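Local coordinates for bromo domain-containing protein (Trypanosoma brucei brucei, PDB 5K29) that contains a bromodomain, a left-handed four-helix bundle, and probably recognises acetylated lysine, although its function is not established, at residues 54-59 with 82-87; 75-80 with 111-116. All coordinates share one frame; numbering follows the deposited sequence.

How the contacts relate
Both contacts use helix 75-92, which packs against a different partner in each: near its start it meets helix 97-122 in contact 2 (75-80 with 111-116), and further along it meets helix 53-64 in contact 1 (54-59 with 82-87). Their centres lie about 13 Å apart, contact 1 about 8 Å and contact 2 about 6 Å from the centre of the chain, and their segments alternate in the sequence. Together they join three of the four bundle helices. In bromodomains the acetyl-lysine pocket is formed at one end of the bundle by the two interhelical loops; contact 1 lies closer than contact 2 to the turn between helices 75-92 and 97-122, but neither holds a bound ligand.

Contact 1 of 2, residues 54-59 with 82-87; sequences CDLATA and RLMVNN
Met84 reaches from helix 75-92 onto helix 53-64, placing its sulfur against Asp55 and its terminal methyl near Leu56. Its CG stands anti to the carbonyl carbon (chi1 -77°) and the chain leaves extended at chi2, but at chi3 it folds almost into eclipse (12°), an unusual and probably strained conformation that turns CE back instead of onward. One side chain addresses two neighbours: SD lies 4.0 Å from Asp55 CB, while CE comes within 4.2 Å of Leu56 CD2. The sulfur is also 4.1 Å from Asp55 O. Leu56 suits the buried position, where its side chain also touches Phe105 of helix 97-122, and Met84 rests on Pro51.

Asp55 offers Met84 its methylene rather than its charge. With CG anti to its carbonyl carbon (chi1 -71°), its carboxylate lies farther from the sulfur than CB does, and OD2 has a hydrogen bond nearby. Between helices 53-64 and 75-92 of the left-handed four-helix bromodomain bundle, the closest CA atoms of the segments, those of Asp55 and Met84, are 7.5 Å apart. No hydrogen bond joins the two segments, so the contact depends on shape and dispersion: a flexible, polarisable thioether bridges the helices without polar directionality.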
# COMPACT_ATOMS: atom_id res chain seq x y z
N CYS A 54 -1.94 -9.56 -7.81
CA CYS A 54 -2.32 -8.73 -8.96
C CYS A 54 -2.76 -7.32 -8.50
O CYS A 54 -2.46 -6.36 -9.21
CB CYS A 54 -3.37 -9.41 -9.84
SG CYS A 54 -2.67 -10.56 -11.07
N ASP A 55 -3.39 -7.21 -7.31
CA ASP A 55 -3.77 -5.89 -6.70
C ASP A 55 -2.50 -5.13 -6.34
O ASP A 55 -2.40 -3.95 -6.63
CB ASP A 55 -4.61 -6.09 -5.42
CG ASP A 55 -6.02 -6.61 -5.72
OD1 ASP A 55 -6.63 -6.13 -6.72
OD2 ASP A 55 -6.50 -7.49 -4.96
N LEU A 56 -1.49 -5.83 -5.78
CA LEU A 56 -0.23 -5.20 -5.43
C LEU A 56 0.64 -4.87 -6.64
O LEU A 56 1.41 -3.91 -6.60
CB LEU A 56 0.55 -6.03 -4.39
CG LEU A 56 -0.08 -6.09 -2.99
CD1 LEU A 56 0.66 -7.08 -2.12
CD2 LEU A 56 -0.13 -4.67 -2.32
N ALA A 57 0.52 -5.66 -7.73
CA ALA A 57 1.24 -5.44 -8.99
C ALA A 57 0.66 -4.19 -9.68
O ALA A 57 1.41 -3.47 -10.32
CB ALA A 57 1.12 -6.66 -9.90
N THR A 58 -0.66 -3.94 -9.52
CA THR A 58 -1.34 -2.76 -10.04
C THR A 58 -0.80 -1.52 -9.27
O THR A 58 -0.41 -0.53 -9.90
CB THR A 58 -2.87 -2.91 -9.92
OG1 THR A 58 -3.29 -3.99 -10.76
CG2 THR A 58 -3.63 -1.66 -10.33
N ALA A 59 -0.73 -1.60 -7.94
CA ALA A 59 -0.19 -0.51 -7.12
C ALA A 59 1.28 -0.22 -7.52
O ALA A 59 1.65 0.95 -7.61
CB ALA A 59 -0.27 -0.87 -5.64
N ARG A 82 -6.51 1.04 1.43
CA ARG A 82 -7.79 0.99 2.15
C ARG A 82 -8.93 0.63 1.23
O ARG A 82 -9.78 -0.18 1.60
CB ARG A 82 -8.07 2.30 2.91
CG ARG A 82 -7.15 2.41 4.12
CD ARG A 82 -7.45 3.55 5.03
NE ARG A 82 -6.59 3.48 6.20
CZ ARG A 82 -5.75 4.44 6.56
NH1 ARG A 82 -4.99 4.29 7.63
NH2 ARG A 82 -5.67 5.56 5.85
N LEU A 83 -8.89 1.14 -0.01
CA LEU A 83 -9.90 0.85 -1.01
C LEU A 83 -9.88 -0.61 -1.42
O LEU A 83 -10.96 -1.18 -1.57
CB LEU A 83 -9.81 1.78 -2.26
CG LEU A 83 -9.98 3.31 -2.09
CD1 LEU A 83 -10.24 3.97 -3.45
CD2 LEU A 83 -11.13 3.68 -1.16
N MET A 84 -8.68 -1.23 -1.57
CA MET A 84 -8.54 -2.65 -1.96
C MET A 84 -9.08 -3.47 -0.80
O MET A 84 -9.82 -4.42 -1.00
CB MET A 84 -7.06 -3.05 -2.13
CG MET A 84 -6.38 -2.59 -3.40
SD MET A 84 -4.52 -2.63 -3.41
CE MET A 84 -4.16 -3.52 -2.03
N VAL A 85 -8.71 -3.10 0.43
CA VAL A 85 -9.16 -3.82 1.62
C VAL A 85 -10.68 -3.73 1.81
O VAL A 85 -11.30 -4.76 2.08
CB VAL A 85 -8.36 -3.37 2.87
CG1 VAL A 85 -9.03 -3.87 4.15
CG2 VAL A 85 -6.92 -3.88 2.75
N ASN A 86 -11.29 -2.55 1.61
CA ASN A 86 -12.76 -2.37 1.69
C ASN A 86 -13.47 -3.23 0.61
O ASN A 86 -14.54 -3.80 0.86
CB ASN A 86 -13.13 -0.90 1.46
CG ASN A 86 -12.71 0.08 2.54
OD1 ASN A 86 -12.56 -0.26 3.72
ND2 ASN A 86 -12.54 1.34 2.15
N ASN A 87 -12.81 -3.40 -0.55
CA ASN A 87 -13.31 -4.24 -1.64
C ASN A 87 -13.28 -5.73 -1.24
O ASN A 87 -14.25 -6.43 -1.50
CB ASN A 87 -12.54 -4.00 -2.93
CG ASN A 87 -13.29 -4.50 -4.13
OD1 ASN A 87 -14.40 -4.06 -4.43
ND2 ASN A 87 -12.71 -5.46 -4.83

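Contact 2 of 2, residues 75-80 with 111-116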
# COMPACT_ATOMS: atom_id res chain seq x y z
N THR A 75 -0.60 9.79 1.27
CA THR A 75 -2.07 9.80 1.32
C THR A 75 -2.69 8.92 0.20
O THR A 75 -3.52 8.05 0.50
CB THR A 75 -2.55 11.26 1.28
OG1 THR A 75 -1.93 11.96 2.34
CG2 THR A 75 -4.05 11.40 1.40
N THR A 76 -2.28 9.13 -1.06
CA THR A 76 -2.83 8.38 -2.21
C THR A 76 -2.59 6.86 -2.08
O THR A 76 -3.52 6.08 -2.30
CB THR A 76 -2.34 8.95 -3.54
OG1 THR A 76 -2.58 10.35 -3.51
CG2 THR A 76 -3.08 8.36 -4.74
N LEU A 77 -1.34 6.46 -1.76
CA LEU A 77 -0.93 5.08 -1.57
C LEU A 77 -1.74 4.45 -0.45
O LEU A 77 -2.23 3.34 -0.63
CB LEU A 77 0.60 4.96 -1.29
CG LEU A 77 1.14 3.55 -0.91
CD1 LEU A 77 0.86 2.50 -2.00
CD2 LEU A 77 2.66 3.59 -0.68
N LYS A 78 -1.91 5.15 0.68
CA LYS A 78 -2.72 4.64 1.80
C LYS A 78 -4.20 4.49 1.41
O LYS A 78 -4.83 3.52 1.83
CB LYS A 78 -2.54 5.47 3.06
CG LYS A 78 -1.14 5.41 3.64
CD LYS A 78 -1.13 6.28 4.90
CE LYS A 78 0.05 5.98 5.78
NZ LYS A 78 0.30 7.07 6.75
N GLU A 79 -4.74 5.42 0.58
CA GLU A 79 -6.12 5.36 0.07
C GLU A 79 -6.27 4.10 -0.76
O GLU A 79 -7.16 3.31 -0.49
CB GLU A 79 -6.43 6.54 -0.85
CG GLU A 79 -6.92 7.79 -0.16
CD GLU A 79 -7.03 8.97 -1.10
OE1 GLU A 79 -7.14 8.75 -2.33
OE2 GLU A 79 -7.01 10.12 -0.61
N ASP A 80 -5.35 3.86 -1.71
CA ASP A 80 -5.38 2.68 -2.58
C ASP A 80 -5.43 1.38 -1.81
O ASP A 80 -6.20 0.51 -2.16
CB ASP A 80 -4.17 2.70 -3.52
CG ASP A 80 -4.28 3.70 -4.65
OD1 ASP A 80 -5.25 4.51 -4.64
OD2 ASP A 80 -3.43 3.67 -5.54
N GLY A 111 2.15 0.10 8.46
CA GLY A 111 3.38 0.05 9.24
C GLY A 111 4.61 0.29 8.38
O GLY A 111 5.43 1.13 8.72
N LYS A 112 4.68 -0.38 7.21
CA LYS A 112 5.79 -0.25 6.24
C LYS A 112 5.80 1.14 5.58
O LYS A 112 6.86 1.71 5.35
CB LYS A 112 5.73 -1.34 5.15
CG LYS A 112 6.28 -2.69 5.59
CD LYS A 112 7.61 -2.95 4.89
CE LYS A 112 8.39 -4.10 5.46
NZ LYS A 112 7.87 -5.41 4.98
N ILE A 113 4.61 1.68 5.32
CA ILE A 113 4.44 3.00 4.73
C ILE A 113 4.90 4.06 5.73
O ILE A 113 5.64 4.96 5.34
CB ILE A 113 2.97 3.23 4.20
CG1 ILE A 113 2.67 2.28 2.99
CG2 ILE A 113 2.76 4.70 3.81
CD1 ILE A 113 1.15 1.98 2.65
N ASP A 114 4.54 3.92 7.01
CA ASP A 114 4.95 4.88 8.05
C ASP A 114 6.44 4.81 8.37
O ASP A 114 7.06 5.85 8.62
CB ASP A 114 4.11 4.78 9.32
CG ASP A 114 2.65 5.21 9.16
OD1 ASP A 114 2.38 6.13 8.33
OD2 ASP A 114 1.78 4.67 9.90
N ALA A 115 7.02 3.59 8.36
CA ALA A 115 8.44 3.36 8.61
C ALA A 115 9.23 3.98 7.46
O ALA A 115 10.29 4.52 7.69
CB ALA A 115 8.73 1.87 8.68
N TYR A 116 8.70 3.91 6.22
CA TYR A 116 9.38 4.53 5.09
C TYR A 116 9.49 6.07 5.33
O TYR A 116 10.57 6.63 5.18
CB TYR A 116 8.67 4.21 3.76
CG TYR A 116 9.21 5.03 2.61
CD1 TYR A 116 10.36 4.64 1.92
CD2 TYR A 116 8.62 6.24 2.25
CE1 TYR A 116 10.90 5.43 0.91
CE2 TYR A 116 9.16 7.04 1.25
CZ TYR A 116 10.28 6.61 0.55
OH TYR A 116 10.78 7.37 -0.47
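Lys78 reaches from helix 75-92 to antiparallel helix 97-122 in a salt bridge with Asp114, NZ lying 2.8 Å from OD1. The ammonium meets the syn side of the carboxylate, only 17° out of its plane, favourable for a charged hydrogen bond. An extended chain beyond CG carries NZ this far, and its methylenes run alongside Ile113, pointing the other way: Lys78 CE comes to 3.6 Å from Ile113 CG2. Lysine suits this border position, since its apolar stem covers a buried isoleucine while its charge remains at the more exposed edge.

Deeper in, Leu77 CG lies 3.9 Å from Ile113 CD1, and Leu77 CD2 is equally near Ile113 CG1. Leu77 continues onto Leu18 and Val19 of helix 12-21, linking three helices. Polar groups nearby are answered within the chain: Asp80 OD2 by Arg62 in a salt bridge and by Tyr68 OH, Thr76 OG1 by Asp71, and Tyr116 OH by Glu14. The axes of 75-80 and 111-116 approach to 11.2 Å and run antiparallel, at 172°. In this helix pair of the left-handed bromodomain bundle an apolar patch of the core relies on shape, and the flanking ion pair probably adds a preference for this alignment.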